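Local coordinates for protein copper-containing nitrite reductase (Hyphomicrobium denitrificans 1NES1, PDB 6TFO) that probably reduces nitrite to nitric oxide at copper centres within a homotrimer, taking up electrons supplied by cytochrome c, at residues T207-L212 with V248-A253; T265-N270 with M316-L321; E372-V377 with V404-D409. One frame throughout, in Å; residues are numbered along the deposited sequence.

Interaction 1: T207-L212 with V248-A253; sequences TVELHL and VVTFKA
Val208 pairs with Phe251, and Leu210 with Val249, through two reciprocal sets of backbone hydrogen bonds that lock the antiparallel strands 207-212 and 248-252 in register. Val208 N gives to Phe251 O over 2.7 Å and Phe251 N returns a bond to Val208 O; the Leu210-Val249 pair repeats the pattern. CA-H...O contacts supplement these bonds: Thr250 CA lies 3.0 Å from Val208 O, between the two pairs, and Val248 CA points its hydrogen at Leu210 O past the second.

Two CH-pi contacts lie on opposite faces of the sheet. On the face carrying Val208, Leu210, Val249 and Phe251, all buried, Phe251 has CG set between its backbone N and carbonyl carbon (chi1 73°), which swings the ring over the neighbouring strand; Val208 CB then sits 3.9 Å from the ring centroid, offset toward the rim, and Val208 CG1 comes within 3.2 Å of Phe251 CE1, a tight fit. On the face of Glu209, His211 and Val248, Val248 CG1 lies over the imidazole, 3.7 Å from the His211 ring centroid, and Thr250 places CG2 3.8 Å from Glu209 CB.

His211 NE2 donates to Glu209 OE1 over 2.9 Å, nearly in the ring plane and using the anti lone pair of the oxygen, while ND1 is held by Glu246. Carboxylates at both nitrogens would fix the ring's rotation and probably favour its protonated form. The Thr250 hydroxyl bonds to Gly446 O of the second subunit.

The pair belongs to a cupredoxin sheet in which 207-214 also hydrogen-bonds to strand 166-181. Strand 246-252 is outermost in this chain, yet Thr250 and Phe251 pair with an antiparallel strand of the second subunit, carrying the sheet across the interface. Phe226 meets the Phe251 ring, and Val202 packs on Val208.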
ATOM      1  N   THR C 207       4.088  62.632  -3.232  1.00 59.41           N
ATOM      2  CA  THR C 207       2.903  62.070  -3.929  1.00 64.03           C
ATOM      3  C   THR C 207       3.420  61.084  -4.988  1.00 60.61           C
ATOM      4  O   THR C 207       4.197  61.509  -5.871  1.00 62.97           O
ATOM      5  CB  THR C 207       2.013  63.206  -4.459  1.00 65.36           C
ATOM      6  OG1 THR C 207       1.326  63.734  -3.324  1.00 60.14           O
ATOM      7  CG2 THR C 207       0.988  62.768  -5.483  1.00 67.32           C
ATOM      8  N   VAL C 208       3.052  59.806  -4.865  1.00 62.66           N
ATOM      9  CA  VAL C 208       3.524  58.701  -5.757  1.00 58.25           C
ATOM     10  C   VAL C 208       2.453  58.483  -6.826  1.00 57.87           C
ATOM     11  O   VAL C 208       1.268  58.232  -6.452  1.00 56.24           O
ATOM     12  CB  VAL C 208       3.839  57.412  -4.971  1.00 55.21           C
ATOM     13  CG1 VAL C 208       4.109  56.237  -5.893  1.00 53.87           C
ATOM     14  CG2 VAL C 208       5.007  57.608  -4.004  1.00 52.42           C
ATOM     15  N   GLU C 209       2.850  58.681  -8.088  1.00 55.96           N
ATOM     16  CA  GLU C 209       2.055  58.397  -9.308  1.00 58.09           C
ATOM     17  C   GLU C 209       2.534  57.048  -9.836  1.00 57.59           C
ATOM     18  O   GLU C 209       3.574  57.006 -10.542  1.00 60.31           O
ATOM     19  CB  GLU C 209       2.234  59.494 -10.357  1.00 58.53           C
ATOM     20  CG  GLU C 209       1.514  59.233 -11.668  1.00 60.26           C
ATOM     21  CD  GLU C 209       1.875  60.234 -12.751  1.00 62.72           C
ATOM     22  OE1 GLU C 209       2.129  59.824 -13.894  1.00 60.59           O
ATOM     23  OE2 GLU C 209       1.934  61.431 -12.435  1.00 77.52           O
ATOM     24  N   LEU C 210       1.837  55.982  -9.443  1.00 57.58           N
ATOM     25  CA  LEU C 210       2.241  54.594  -9.767  1.00 60.19           C
ATOM     26  C   LEU C 210       1.535  54.132 -11.033  1.00 57.34           C
ATOM     27  O   LEU C 210       0.287  54.120 -11.040  1.00 49.73           O
ATOM     28  CB  LEU C 210       1.896  53.636  -8.636  1.00 59.11           C
ATOM     29  CG  LEU C 210       2.415  52.235  -8.929  1.00 63.01           C
ATOM     30  CD1 LEU C 210       3.797  52.033  -8.322  1.00 61.07           C
ATOM     31  CD2 LEU C 210       1.424  51.203  -8.447  1.00 66.19           C
ATOM     32  N   HIS C 211       2.330  53.743 -12.026  1.00 55.60           N
ATOM     33  CA  HIS C 211       1.871  53.054 -13.256  1.00 58.78           C
ATOM     34  C   HIS C 211       2.228  51.569 -13.134  1.00 60.10           C
ATOM     35  O   HIS C 211       3.443  51.272 -13.023  1.00 65.98           O
ATOM     36  CB  HIS C 211       2.515  53.713 -14.473  1.00 58.95           C
ATOM     37  CG  HIS C 211       1.973  55.069 -14.766  1.00 63.85           C
ATOM     38  ND1 HIS C 211       1.171  55.322 -15.868  1.00 67.56           N
ATOM     39  CD2 HIS C 211       2.092  56.240 -14.107  1.00 62.12           C
ATOM     40  CE1 HIS C 211       0.834  56.595 -15.879  1.00 62.60           C
ATOM     41  NE2 HIS C 211       1.389  57.180 -14.810  1.00 59.78           N
ATOM     42  N   LEU C 212       1.230  50.678 -13.103  1.00 60.08           N
ATOM     43  CA  LEU C 212       1.453  49.205 -13.191  1.00 58.88           C
ATOM     44  C   LEU C 212       1.033  48.702 -14.580  1.00 57.41           C
ATOM     45  O   LEU C 212      -0.191  48.698 -14.861  1.00 55.91           O
ATOM     46  CB  LEU C 212       0.697  48.493 -12.066  1.00 57.23           C
ATOM     47  CG  LEU C 212       1.239  47.105 -11.720  1.00 60.79           C
ATOM     48  CD1 LEU C 212       0.939  46.746 -10.271  1.00 62.09           C
ATOM     49  CD2 LEU C 212       0.663  46.045 -12.653  1.00 63.55           C
ATOM     50  N   VAL C 248      -3.146  52.975 -13.212  1.00 57.87           N
ATOM     51  CA  VAL C 248      -2.412  54.126 -12.629  1.00 58.01           C
ATOM     52  C   VAL C 248      -3.106  54.441 -11.311  1.00 62.60           C
ATOM     53  O   VAL C 248      -4.344  54.575 -11.338  1.00 66.59           O
ATOM     54  CB  VAL C 248      -2.417  55.334 -13.581  1.00 62.69           C
ATOM     55  CG1 VAL C 248      -1.563  56.458 -13.026  1.00 68.62           C
ATOM     56  CG2 VAL C 248      -1.963  54.957 -14.981  1.00 59.56           C
ATOM     57  N   VAL C 249      -2.363  54.493 -10.205  1.00 55.47           N
ATOM     58  CA  VAL C 249      -2.896  54.962  -8.891  1.00 54.55           C
ATOM     59  C   VAL C 249      -1.972  56.085  -8.393  1.00 52.76           C
ATOM     60  O   VAL C 249      -0.759  56.008  -8.652  1.00 59.48           O
ATOM     61  CB  VAL C 249      -3.023  53.786  -7.899  1.00 52.67           C
ATOM     62  CG1 VAL C 249      -1.668  53.178  -7.549  1.00 51.51           C
ATOM     63  CG2 VAL C 249      -3.779  54.191  -6.644  1.00 51.37           C
ATOM     64  N   THR C 250      -2.507  57.101  -7.719  1.00 55.68           N
ATOM     65  CA  THR C 250      -1.698  58.097  -6.968  1.00 55.24           C
ATOM     66  C   THR C 250      -1.952  57.879  -5.478  1.00 54.16           C
ATOM     67  O   THR C 250      -3.118  57.610  -5.108  1.00 53.64           O
ATOM     68  CB  THR C 250      -1.981  59.527  -7.431  1.00 57.18           C
ATOM     69  OG1 THR C 250      -3.116  59.517  -8.293  1.00 62.57           O
ATOM     70  CG2 THR C 250      -0.818  60.101  -8.201  1.00 64.10           C
ATOM     71  N   PHE C 251      -0.903  57.950  -4.665  1.00 51.87           N
ATOM     72  CA  PHE C 251      -1.032  57.864  -3.184  1.00 57.59           C
ATOM     73  C   PHE C 251       0.068  58.711  -2.530  1.00 57.68           C
ATOM     74  O   PHE C 251       1.160  58.869  -3.126  1.00 56.76           O
ATOM     75  CB  PHE C 251      -1.038  56.392  -2.745  1.00 55.73           C
ATOM     76  CG  PHE C 251       0.298  55.697  -2.838  1.00 54.61           C
ATOM     77  CD1 PHE C 251       0.752  55.174  -4.039  1.00 57.62           C
ATOM     78  CD2 PHE C 251       1.120  55.589  -1.729  1.00 54.64           C
ATOM     79  CE1 PHE C 251       1.984  54.541  -4.127  1.00 55.98           C
ATOM     80  CE2 PHE C 251       2.357  54.970  -1.818  1.00 53.22           C
ATOM     81  CZ  PHE C 251       2.782  54.430  -3.015  1.00 57.04           C
ATOM     82  N   LYS C 252      -0.224  59.268  -1.353  1.00 61.40           N
ATOM     83  CA  LYS C 252       0.727  60.101  -0.568  1.00 64.70           C
ATOM     84  C   LYS C 252       1.487  59.176   0.381  1.00 58.57           C
ATOM     85  O   LYS C 252       0.838  58.382   1.058  1.00 53.36           O
ATOM     86  CB  LYS C 252       0.007  61.239   0.174  1.00 73.65           C
ATOM     87  CG  LYS C 252       0.283  62.646  -0.356  1.00 78.84           C
ATOM     88  CD  LYS C 252      -0.962  63.515  -0.530  1.00 84.07           C
ATOM     89  CE  LYS C 252      -1.633  63.917   0.769  1.00 90.21           C
ATOM     90  NZ  LYS C 252      -1.263  65.294   1.193  1.00 96.03           N
ATOM     91  N   ALA C 253       2.815  59.265   0.369  1.00 56.94           N
ATOM     92  CA  ALA C 253       3.713  58.601   1.335  1.00 59.28           C
ATOM     93  C   ALA C 253       3.628  59.349   2.675  1.00 61.62           C
ATOM     94  O   ALA C 253       4.444  60.242   2.905  1.00 67.98           O
ATOM     95  CB  ALA C 253       5.120  58.552   0.778  1.00 55.59           C
TER

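Interaction 2: T265-N270 with M316-L321; sequences TPSVPN and MDYEKL
A sparse, buried apolar contact joins Leu321, in the short helix 318-323, to Pro269 and Asn270 in the first turn of helix 268-274. Leu321 does most of the touching, one branch to each residue: CD2 reaches Asn270 CA at 3.9 Å, and CD1 lies 4.4 Å from Pro269 CB. With CG anti to the backbone N (chi1 178°), the leucine extends across to the other helix. No hydrogen bond crosses between the segments.

Each helix begins beside the contact. Ser267, which follows a cis peptide bond, holds the N-cap position of 268-274, and Asp317 that of 318-323, where its OD1 accepts from Lys320 N over 3.3 Å, met from well above the carboxylate plane. The first helix lies in the cupredoxin copper-binding loop between strands 257-262 and 277-283, which carries the copper ligands Cys263, His271 and Met276; the second follows strand 312-313 and precedes strand 328-331.

The second subunit closes round both helix starts: Pro266 O accepts from Ser104 OG of that chain, Tyr318 N gives to its Ser100 OG, and its Gln69 packs on Ser267 and Tyr318.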
ATOM      1  N   THR C 265      -3.196  40.045  -5.916  1.00 50.30           N
ATOM      2  CA  THR C 265      -4.169  39.294  -6.763  1.00 50.62           C
ATOM      3  C   THR C 265      -4.261  37.863  -6.227  1.00 45.57           C
ATOM      4  O   THR C 265      -3.241  37.199  -6.032  1.00 44.01           O
ATOM      5  CB  THR C 265      -3.776  39.374  -8.250  1.00 50.19           C
ATOM      6  OG1 THR C 265      -3.753  40.752  -8.626  1.00 46.38           O
ATOM      7  CG2 THR C 265      -4.725  38.613  -9.157  1.00 46.98           C
ATOM      8  N   PRO C 266      -5.471  37.327  -5.957  1.00 46.13           N
ATOM      9  CA  PRO C 266      -5.583  35.971  -5.406  1.00 52.72           C
ATOM     10  C   PRO C 266      -5.048  34.910  -6.379  1.00 53.13           C
ATOM     11  O   PRO C 266      -5.173  35.097  -7.588  1.00 50.80           O
ATOM     12  CB  PRO C 266      -7.094  35.789  -5.200  1.00 53.53           C
ATOM     13  CG  PRO C 266      -7.698  37.189  -5.282  1.00 49.71           C
ATOM     14  CD  PRO C 266      -6.776  37.968  -6.187  1.00 49.04           C
ATOM     15  N   SER C 267      -4.414  33.817  -5.903  1.00 53.89           N
ATOM     16  CA  SER C 267      -3.970  33.579  -4.537  1.00 51.00           C
ATOM     17  C   SER C 267      -2.761  34.467  -4.264  1.00 46.34           C
ATOM     18  O   SER C 267      -1.730  34.353  -4.986  1.00 39.67           O
ATOM     19  CB  SER C 267      -3.621  32.116  -4.327  1.00 54.81           C
ATOM     20  OG  SER C 267      -3.050  31.862  -3.052  1.00 56.55           O
ATOM     21  N   VAL C 268      -2.876  35.314  -3.253  1.00 40.77           N
ATOM     22  CA  VAL C 268      -1.791  36.266  -2.896  1.00 44.28           C
ATOM     23  C   VAL C 268      -0.564  35.449  -2.502  1.00 40.89           C
ATOM     24  O   VAL C 268       0.525  35.692  -3.023  1.00 39.03           O
ATOM     25  CB  VAL C 268      -2.266  37.261  -1.820  1.00 43.82           C
ATOM     26  CG1 VAL C 268      -1.161  38.213  -1.403  1.00 46.11           C
ATOM     27  CG2 VAL C 268      -3.484  38.034  -2.291  1.00 42.12           C
ATOM     28  N   PRO C 269      -0.702  34.413  -1.641  1.00 44.49           N
ATOM     29  CA  PRO C 269       0.437  33.562  -1.288  1.00 45.93           C
ATOM     30  C   PRO C 269       1.160  33.010  -2.529  1.00 49.01           C
ATOM     31  O   PRO C 269       2.366  32.910  -2.502  1.00 43.66           O
ATOM     32  CB  PRO C 269      -0.184  32.409  -0.496  1.00 45.14           C
ATOM     33  CG  PRO C 269      -1.499  32.961   0.026  1.00 48.45           C
ATOM     34  CD  PRO C 269      -1.954  33.983  -0.993  1.00 47.37           C
ATOM     35  N   ASN C 270       0.400  32.675  -3.584  1.00 51.40           N
ATOM     36  CA  ASN C 270       0.922  32.114  -4.859  1.00 52.32           C
ATOM     37  C   ASN C 270       1.743  33.192  -5.567  1.00 47.52           C
ATOM     38  O   ASN C 270       2.908  32.926  -5.921  1.00 47.30           O
ATOM     39  CB  ASN C 270      -0.211  31.583  -5.747  1.00 55.80           C
ATOM     40  CG  ASN C 270       0.262  30.849  -6.988  1.00 53.40           C
ATOM     41  OD1 ASN C 270       1.457  30.597  -7.165  1.00 52.30           O
ATOM     42  ND2 ASN C 270      -0.680  30.495  -7.849  1.00 50.53           N
ATOM     43  N   MET C 316       5.002  24.196  -9.086  1.00 47.37           N
ATOM     44  CA  MET C 316       4.454  24.634  -7.783  1.00 50.05           C
ATOM     45  C   MET C 316       3.563  23.519  -7.227  1.00 46.20           C
ATOM     46  O   MET C 316       2.805  22.905  -8.009  1.00 42.69           O
ATOM     47  CB  MET C 316       3.666  25.931  -7.967  1.00 53.84           C
ATOM     48  CG  MET C 316       3.373  26.658  -6.692  1.00 54.60           C
ATOM     49  SD  MET C 316       1.619  26.934  -6.599  1.00 61.53           S
ATOM     50  CE  MET C 316       1.196  25.376  -5.853  1.00 58.80           C
ATOM     51  N   ASP C 317       3.656  23.275  -5.925  1.00 41.29           N
ATOM     52  CA  ASP C 317       2.886  22.225  -5.224  1.00 41.22           C
ATOM     53  C   ASP C 317       1.886  22.910  -4.296  1.00 42.15           C
ATOM     54  O   ASP C 317       2.296  23.341  -3.207  1.00 41.79           O
ATOM     55  CB  ASP C 317       3.852  21.293  -4.496  1.00 41.56           C
ATOM     56  CG  ASP C 317       3.153  20.123  -3.849  1.00 40.21           C
ATOM     57  OD1 ASP C 317       2.009  20.310  -3.428  1.00 39.49           O
ATOM     58  OD2 ASP C 317       3.757  19.032  -3.782  1.00 50.88           O
ATOM     59  N   TYR C 318       0.617  23.003  -4.698  1.00 41.57           N
ATOM     60  CA  TYR C 318      -0.415  23.761  -3.942  1.00 43.85           C
ATOM     61  C   TYR C 318      -0.506  23.218  -2.517  1.00 45.40           C
ATOM     62  O   TYR C 318      -0.578  24.031  -1.601  1.00 42.78           O
ATOM     63  CB  TYR C 318      -1.805  23.761  -4.592  1.00 47.69           C
ATOM     64  CG  TYR C 318      -2.715  24.823  -4.022  1.00 52.94           C
ATOM     65  CD1 TYR C 318      -2.387  26.159  -4.182  1.00 57.19           C
ATOM     66  CD2 TYR C 318      -3.857  24.519  -3.282  1.00 55.22           C
ATOM     67  CE1 TYR C 318      -3.156  27.174  -3.629  1.00 64.82           C
ATOM     68  CE2 TYR C 318      -4.667  25.522  -2.762  1.00 57.13           C
ATOM     69  CZ  TYR C 318      -4.306  26.861  -2.920  1.00 67.69           C
ATOM     70  OH  TYR C 318      -5.014  27.925  -2.407  1.00 66.37           O
ATOM     71  N   GLU C 319      -0.506  21.903  -2.317  1.00 47.87           N
ATOM     72  CA  GLU C 319      -0.707  21.341  -0.954  1.00 50.12           C
ATOM     73  C   GLU C 319       0.465  21.757  -0.062  1.00 44.10           C
ATOM     74  O   GLU C 319       0.222  21.986   1.114  1.00 46.42           O
ATOM     75  CB  GLU C 319      -0.913  19.826  -0.943  1.00 57.60           C
ATOM     76  CG  GLU C 319      -2.203  19.442  -0.222  1.00 69.43           C
ATOM     77  CD  GLU C 319      -3.498  19.894  -0.912  1.00 78.76           C
ATOM     78  OE1 GLU C 319      -4.142  19.026  -1.564  1.00 83.07           O
ATOM     79  OE2 GLU C 319      -3.864  21.112  -0.821  1.00 71.10           O
ATOM     80  N   LYS C 320       1.674  21.893  -0.608  1.00 40.98           N
ATOM     81  CA  LYS C 320       2.866  22.329   0.162  1.00 42.42           C
ATOM     82  C   LYS C 320       2.735  23.823   0.519  1.00 42.95           C
ATOM     83  O   LYS C 320       3.023  24.187   1.672  1.00 42.39           O
ATOM     84  CB  LYS C 320       4.142  22.028  -0.624  1.00 42.09           C
ATOM     85  CG  LYS C 320       4.594  20.577  -0.548  1.00 43.75           C
ATOM     86  CD  LYS C 320       5.815  20.329  -1.374  1.00 45.61           C
ATOM     87  CE  LYS C 320       6.159  18.859  -1.508  1.00 45.51           C
ATOM     88  NZ  LYS C 320       7.429  18.705  -2.259  1.00 48.54           N
ATOM     89  N   LEU C 321       2.288  24.644  -0.428  1.00 42.93           N
ATOM     90  CA  LEU C 321       2.091  26.102  -0.232  1.00 44.02           C
ATOM     91  C   LEU C 321       1.099  26.336   0.916  1.00 42.14           C
ATOM     92  O   LEU C 321       1.485  27.017   1.871  1.00 45.85           O
ATOM     93  CB  LEU C 321       1.620  26.746  -1.542  1.00 41.69           C
ATOM     94  CG  LEU C 321       1.335  28.245  -1.466  1.00 41.69           C
ATOM     95  CD1 LEU C 321       2.565  29.021  -1.038  1.00 40.30           C
ATOM     96  CD2 LEU C 321       0.814  28.764  -2.791  1.00 43.47           C
TER

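Interaction 3: E372-V377 with V404-D409; sequences EIFDHV and VDFKLD
His376 meets Asp405 edge-on: ND1 donates to OD1 over 2.6 Å, in the ring plane and onto the syn lone pair, although ring and carboxylate planes stand 56° apart. Asp405 CG sits between its own backbone N and carbonyl carbon (chi1 57°), which turns the carboxylate toward the histidine. Asp405 O faces both Asp375 and His376, a classic beta bulge, and takes a weak bond from each backbone N. Past the bulge, Asp375 OD2 accepts from Lys407 N over 3.1 Å, met from above the carboxylate plane.

On the face shared by Val377 and Val404, Val404 CG1 stands over the centre of the Phe374 ring, 3.8 Å from the centroid, while Phe406 CD1 approaches that ring's edge. Glu372 crosses Phe406 obliquely, its CD 3.6 Å from Phe406 CD2, with carboxylate and ring planes 27° apart; its OE2 accepts from Ile373 N. Its OE1 also lies 3.6 Å from Asp409 OD1, a like-charge pair that could raise the pKa of either group. Replacing Glu372 by an alanine would probably leave Ile373 N without this acceptor and open a gap beside the Phe406 ring.

These strands belong to a six-stranded mixed sheet in which 351-360, 400-407, 374-377 and 388-391 lie side by side in that order. Glu372 also touches Tyr414 of strand 412-418, and Thr230 of the third subunit.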
ATOM      1  N   GLU C 372      29.748  39.169  12.233  1.00 50.37           N
ATOM      2  CA  GLU C 372      29.406  40.588  12.524  1.00 51.62           C
ATOM      3  C   GLU C 372      28.294  40.663  13.577  1.00 52.21           C
ATOM      4  O   GLU C 372      27.646  39.624  13.883  1.00 51.80           O
ATOM      5  CB  GLU C 372      28.992  41.334  11.253  1.00 57.04           C
ATOM      6  CG  GLU C 372      30.137  42.099  10.594  1.00 60.38           C
ATOM      7  CD  GLU C 372      30.708  43.255  11.395  1.00 64.56           C
ATOM      8  OE1 GLU C 372      31.846  43.687  11.072  1.00 78.00           O
ATOM      9  OE2 GLU C 372      30.010  43.731  12.328  1.00 58.75           O
ATOM     10  N   ILE C 373      28.152  41.862  14.156  1.00 51.94           N
ATOM     11  CA  ILE C 373      27.105  42.254  15.135  1.00 46.68           C
ATOM     12  C   ILE C 373      26.445  43.499  14.570  1.00 47.60           C
ATOM     13  O   ILE C 373      27.155  44.313  13.968  1.00 47.69           O
ATOM     14  CB  ILE C 373      27.696  42.495  16.529  1.00 46.97           C
ATOM     15  CG1 ILE C 373      28.685  41.378  16.891  1.00 47.53           C
ATOM     16  CG2 ILE C 373      26.576  42.657  17.554  1.00 47.34           C
ATOM     17  CD1 ILE C 373      29.331  41.483  18.256  1.00 45.25           C
ATOM     18  N   PHE C 374      25.134  43.599  14.700  1.00 41.42           N
ATOM     19  CA  PHE C 374      24.390  44.760  14.173  1.00 44.60           C
ATOM     20  C   PHE C 374      24.606  45.937  15.128  1.00 44.12           C
ATOM     21  O   PHE C 374      24.216  45.815  16.300  1.00 47.49           O
ATOM     22  CB  PHE C 374      22.920  44.385  13.959  1.00 44.64           C
ATOM     23  CG  PHE C 374      22.708  43.260  12.980  1.00 37.44           C
ATOM     24  CD1 PHE C 374      23.436  43.207  11.808  1.00 37.79           C
ATOM     25  CD2 PHE C 374      21.781  42.269  13.230  1.00 38.85           C
ATOM     26  CE1 PHE C 374      23.247  42.178  10.902  1.00 40.98           C
ATOM     27  CE2 PHE C 374      21.593  41.240  12.328  1.00 40.71           C
ATOM     28  CZ  PHE C 374      22.340  41.182  11.175  1.00 40.85           C
ATOM     29  N   ASP C 375      25.271  47.003  14.666  1.00 45.56           N
ATOM     30  CA  ASP C 375      25.458  48.231  15.476  1.00 43.37           C
ATOM     31  C   ASP C 375      24.062  48.784  15.756  1.00 45.39           C
ATOM     32  O   ASP C 375      23.773  49.008  16.922  1.00 44.66           O
ATOM     33  CB  ASP C 375      26.377  49.233  14.786  1.00 48.72           C
ATOM     34  CG  ASP C 375      27.840  48.819  14.805  1.00 56.20           C
ATOM     35  OD1 ASP C 375      28.222  48.080  15.703  1.00 61.93           O
ATOM     36  OD2 ASP C 375      28.586  49.225  13.904  1.00 61.83           O
ATOM     37  N   HIS C 376      23.226  48.896  14.716  1.00 49.80           N
ATOM     38  CA  HIS C 376      21.829  49.410  14.776  1.00 48.48           C
ATOM     39  C   HIS C 376      20.878  48.427  14.093  1.00 45.92           C
ATOM     40  O   HIS C 376      21.224  47.909  13.032  1.00 42.83           O
ATOM     41  CB  HIS C 376      21.733  50.808  14.151  1.00 49.68           C
ATOM     42  CG  HIS C 376      22.652  51.781  14.801  1.00 54.78           C
ATOM     43  ND1 HIS C 376      23.908  52.071  14.290  1.00 54.78           N
ATOM     44  CD2 HIS C 376      22.536  52.468  15.957  1.00 54.16           C
ATOM     45  CE1 HIS C 376      24.512  52.913  15.095  1.00 50.82           C
ATOM     46  NE2 HIS C 376      23.686  53.172  16.120  1.00 53.76           N
ATOM     47  N   VAL C 377      19.720  48.199  14.713  1.00 46.35           N
ATOM     48  CA  VAL C 377      18.587  47.401  14.173  1.00 44.04           C
ATOM     49  C   VAL C 377      17.330  48.248  14.293  1.00 42.56           C
ATOM     50  O   VAL C 377      16.934  48.580  15.417  1.00 44.42           O
ATOM     51  CB  VAL C 377      18.418  46.067  14.928  1.00 43.08           C
ATOM     52  CG1 VAL C 377      17.153  45.335  14.480  1.00 43.34           C
ATOM     53  CG2 VAL C 377      19.656  45.180  14.807  1.00 38.63           C
ATOM     54  N   VAL C 404      19.456  47.082   9.160  1.00 44.18           N
ATOM     55  CA  VAL C 404      20.612  46.835  10.054  1.00 47.92           C
ATOM     56  C   VAL C 404      21.792  47.602   9.459  1.00 50.77           C
ATOM     57  O   VAL C 404      21.858  47.712   8.223  1.00 55.22           O
ATOM     58  CB  VAL C 404      20.925  45.336  10.209  1.00 47.33           C
ATOM     59  CG1 VAL C 404      19.758  44.581  10.827  1.00 50.54           C
ATOM     60  CG2 VAL C 404      21.348  44.708   8.893  1.00 48.68           C
ATOM     61  N   ASP C 405      22.664  48.131  10.312  1.00 47.42           N
ATOM     62  CA  ASP C 405      23.982  48.655   9.878  1.00 51.61           C
ATOM     63  C   ASP C 405      25.050  48.145  10.843  1.00 47.81           C
ATOM     64  O   ASP C 405      24.720  47.750  11.973  1.00 46.37           O
ATOM     65  CB  ASP C 405      23.952  50.176   9.701  1.00 54.78           C
ATOM     66  CG  ASP C 405      23.524  50.978  10.920  1.00 56.27           C
ATOM     67  OD1 ASP C 405      24.261  50.931  11.956  1.00 50.45           O
ATOM     68  OD2 ASP C 405      22.465  51.659  10.818  1.00 48.21           O
ATOM     69  N   PHE C 406      26.282  48.120  10.371  1.00 46.38           N
ATOM     70  CA  PHE C 406      27.472  47.741  11.159  1.00 48.50           C
ATOM     71  C   PHE C 406      28.689  48.319  10.440  1.00 53.68           C
ATOM     72  O   PHE C 406      28.592  48.647   9.228  1.00 49.30           O
ATOM     73  CB  PHE C 406      27.519  46.224  11.328  1.00 54.79           C
ATOM     74  CG  PHE C 406      27.369  45.469  10.032  1.00 57.31           C
ATOM     75  CD1 PHE C 406      26.114  45.151   9.541  1.00 57.62           C
ATOM     76  CD2 PHE C 406      28.485  45.106   9.294  1.00 60.48           C
ATOM     77  CE1 PHE C 406      25.977  44.477   8.343  1.00 61.85           C
ATOM     78  CE2 PHE C 406      28.347  44.449   8.084  1.00 61.84           C
ATOM     79  CZ  PHE C 406      27.092  44.132   7.615  1.00 67.93           C
ATOM     80  N   LYS C 407      29.786  48.491  11.177  1.00 60.75           N
ATOM     81  CA  LYS C 407      31.085  48.922  10.608  1.00 62.53           C
ATOM     82  C   LYS C 407      31.896  47.667  10.358  1.00 56.10           C
ATOM     83  O   LYS C 407      31.981  46.813  11.265  1.00 55.65           O
ATOM     84  CB  LYS C 407      31.879  49.883  11.504  1.00 66.95           C
ATOM     85  CG  LYS C 407      32.913  50.715  10.753  1.00 68.50           C
ATOM     86  CD  LYS C 407      33.986  51.336  11.597  1.00 74.88           C
ATOM     87  CE  LYS C 407      34.763  52.391  10.839  1.00 78.78           C
ATOM     88  NZ  LYS C 407      35.412  53.361  11.752  1.00 83.98           N
ATOM     89  N   LEU C 408      32.442  47.577   9.152  1.00 56.45           N
ATOM     90  CA  LEU C 408      33.411  46.529   8.792  1.00 57.96           C
ATOM     91  C   LEU C 408      34.740  46.928   9.415  1.00 58.60           C
ATOM     92  O   LEU C 408      35.495  47.675   8.785  1.00 65.71           O
ATOM     93  CB  LEU C 408      33.463  46.419   7.270  1.00 56.58           C
ATOM     94  CG  LEU C 408      32.179  45.877   6.648  1.00 54.25           C
ATOM     95  CD1 LEU C 408      32.265  45.916   5.130  1.00 53.74           C
ATOM     96  CD2 LEU C 408      31.906  44.468   7.160  1.00 51.54           C
ATOM     97  N   ASP C 409      34.967  46.474  10.638  1.00 60.16           N
ATOM     98  CA  ASP C 409      36.208  46.757  11.396  1.00 68.56           C
ATOM     99  C   ASP C 409      37.357  46.048  10.673  1.00 63.53           C
ATOM    100  O   ASP C 409      38.470  46.581  10.683  1.00 64.36           O
ATOM    101  CB  ASP C 409      36.110  46.321  12.865  1.00 73.78           C
ATOM    102  CG  ASP C 409      34.742  46.552  13.489  1.00 78.95           C
ATOM    103  OD1 ASP C 409      33.849  45.686  13.312  1.00 90.03           O
ATOM    104  OD2 ASP C 409      34.570  47.602  14.118  1.00 72.67           O
TER
HETATM  105  O   HOH W   1      31.456  45.347  13.541  1.00 56.40           O
HETATM  106  O   HOH W   2      27.541  51.510  12.937  1.00 47.72           O

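How the interactions relate
Along the chain the three contacts follow in series, and none touches another. Interactions 1 and 2 lie nearest each other, about 8 Å between nearest atoms and 28 Å between centres, both against the second subunit. Interaction 3 is about 34 Å and 36 Å, centre to centre, from interactions 1 and 2, across the chain's centre from interaction 2, and meets the third subunit, where Ile373 packs on the copper ligand His227 of that subunit. Each lies near copper: the side chains of Leu210, Asn270 and Phe374 are about 12, 8 and 10 Å from a bound ion. Phe374 is also about 9 Å from the side chain of His419, a copper ligand.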